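Local coordinates for 11S globulin seed storage protein (Amaranthus hypochondriacus, PDB 3QAC) that probably serves as a nutrient reservoir in the seed, as the bicupin proglobulin precursor from which disulfide-linked acidic and basic chains derive, at residues R419-P422 / I423-S427. Numbering follows the deposited sequence.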
loop_
_atom_site.group_PDB
_atom_site.type_symbol
_atom_site.label_atom_id
_atom_site.label_comp_id
_atom_site.label_asym_id
_atom_site.label_seq_id
_atom_site.Cartn_x
_atom_site.Cartn_y
_atom_site.Cartn_z
ATOM N N ARG A 419 2.179 2.862 -33.474
ATOM C CA ARG A 419 2.372 1.670 -34.285
ATOM C C ARG A 419 1.485 0.502 -33.848
ATOM O O ARG A 419 1.104 -0.326 -34.659
ATOM C CB ARG A 419 3.828 1.251 -34.257
ATOM C CG ARG A 419 4.102 0.065 -35.118
ATOM C CD ARG A 419 5.447 0.207 -35.778
ATOM N NE ARG A 419 5.964 -1.095 -36.168
ATOM C CZ ARG A 419 7.067 -1.262 -36.883
ATOM N NH1 ARG A 419 7.474 -2.495 -37.190
ATOM N NH2 ARG A 419 7.756 -0.191 -37.289
ATOM N N SER A 420 1.159 0.447 -32.561
ATOM C CA SER A 420 0.230 -0.553 -32.056
ATOM C C SER A 420 -1.216 -0.298 -32.497
ATOM O O SER A 420 -2.052 -1.200 -32.439
ATOM C CB SER A 420 0.312 -0.640 -30.535
ATOM O OG SER A 420 1.579 -1.127 -30.128
ATOM N N LEU A 421 -1.506 0.922 -32.938
ATOM C CA LEU A 421 -2.847 1.270 -33.422
ATOM C C LEU A 421 -3.129 0.738 -34.826
ATOM O O LEU A 421 -2.308 0.896 -35.722
ATOM C CB LEU A 421 -3.038 2.786 -33.436
ATOM C CG LEU A 421 -3.020 3.494 -32.094
ATOM C CD1 LEU A 421 -3.157 4.975 -32.298
ATOM C CD2 LEU A 421 -4.150 2.945 -31.208
ATOM N N PRO A 422 -4.306 0.121 -35.024
ATOM C CA PRO A 422 -4.700 -0.306 -36.366
ATOM C C PRO A 422 -4.761 0.928 -37.242
ATOM O O PRO A 422 -5.321 1.938 -36.809
ATOM C CB PRO A 422 -6.108 -0.874 -36.155
ATOM C CG PRO A 422 -6.170 -1.216 -34.719
ATOM C CD PRO A 422 -5.355 -0.165 -34.036
ATOM N N ILE A 423 -4.185 0.865 -38.437
ATOM C CA ILE A 423 -4.067 2.059 -39.275
ATOM C C ILE A 423 -5.380 2.866 -39.458
ATOM O O ILE A 423 -5.360 4.093 -39.513
ATOM C CB ILE A 423 -3.410 1.731 -40.636
ATOM C CG1 ILE A 423 -3.301 2.997 -41.481
ATOM C CG2 ILE A 423 -4.190 0.649 -41.367
ATOM C CD1 ILE A 423 -1.998 3.107 -42.209
ATOM N N ASP A 424 -6.510 2.172 -39.535
ATOM C CA ASP A 424 -7.811 2.832 -39.639
ATOM C C ASP A 424 -8.130 3.675 -38.408
ATOM O O ASP A 424 -8.715 4.752 -38.518
ATOM C CB ASP A 424 -8.924 1.805 -39.856
ATOM C CG ASP A 424 -9.077 1.423 -41.301
ATOM O OD1 ASP A 424 -8.587 2.191 -42.160
ATOM O OD2 ASP A 424 -9.686 0.366 -41.577
ATOM N N VAL A 425 -7.766 3.169 -37.234
ATOM C CA VAL A 425 -7.922 3.941 -36.015
ATOM C C VAL A 425 -7.061 5.190 -36.123
ATOM O O VAL A 425 -7.507 6.300 -35.824
ATOM C CB VAL A 425 -7.540 3.129 -34.762
ATOM C CG1 VAL A 425 -7.458 4.032 -33.534
ATOM C CG2 VAL A 425 -8.540 1.981 -34.544
ATOM N N VAL A 426 -5.831 5.011 -36.585
ATOM C CA VAL A 426 -4.921 6.140 -36.690
ATOM C C VAL A 426 -5.478 7.225 -37.625
ATOM O O VAL A 426 -5.610 8.374 -37.220
ATOM C CB VAL A 426 -3.521 5.695 -37.114
ATOM C CG1 VAL A 426 -2.641 6.880 -37.343
ATOM C CG2 VAL A 426 -2.924 4.805 -36.054
ATOM N N SER A 427 -5.832 6.856 -38.853
ATOM C CA SER A 427 -6.323 7.844 -39.812
ATOM C C SER A 427 -7.616 8.488 -39.309
ATOM O O SER A 427 -7.766 9.718 -39.307
ATOM C CB SER A 427 -6.513 7.220 -41.201
ATOM O OG SER A 427 -7.292 6.038 -41.147
#
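Pro422 O receives two amide hydrogens from the first turn of helix 423-430. The bond from Val426 N to Pro422 O, 3.1 Å long, is close to straight (158° at the hydrogen) and arrives in the carbonyl plane. Val425 N, though nearer to Pro422 O at 2.8 Å, makes only a strongly bent, weak bond. Pro422 occupies the N-cap position; its carbonyl opens the helical bonding, and, as its side chain has no polar atom, the first amide, Ile423 N, is met instead by the carboxylate of Asp126 of the second subunit. The proline ring lies alongside Val425, both pointing the same way, with CD of Pro422 3.9 Å from CG2 of Val425. That methyl is directed at the ring because it stands anti to its own carbonyl carbon; the other, CG1, with chi1 169°, meets Leu421 CD2 at 4.2 Å. Leu421 crosses Val426 at about a right angle, and its CB presses tightly on Val426 CG2 at 3.3 Å. One turn into the helix, Ser427 N bonds to Ile423 O at 2.9 Å, continuing the i to i+4 pattern begun by Pro422 O.

Further out, Lys441 NZ, on helix 434-442, is hydrogen-bonded to Leu421 O, and Ile423 and Val426 pack on the same helix. Asp424 is held by His252 N of the second subunit at OD2 and by a salt bridge from Arg434 of its own chain at OD1. Trp149 and His128 of the second subunit pack on Leu421 and Pro422. The helix start is therefore built into the subunit interface, where its positive dipole end would probably stabilise both carboxylates.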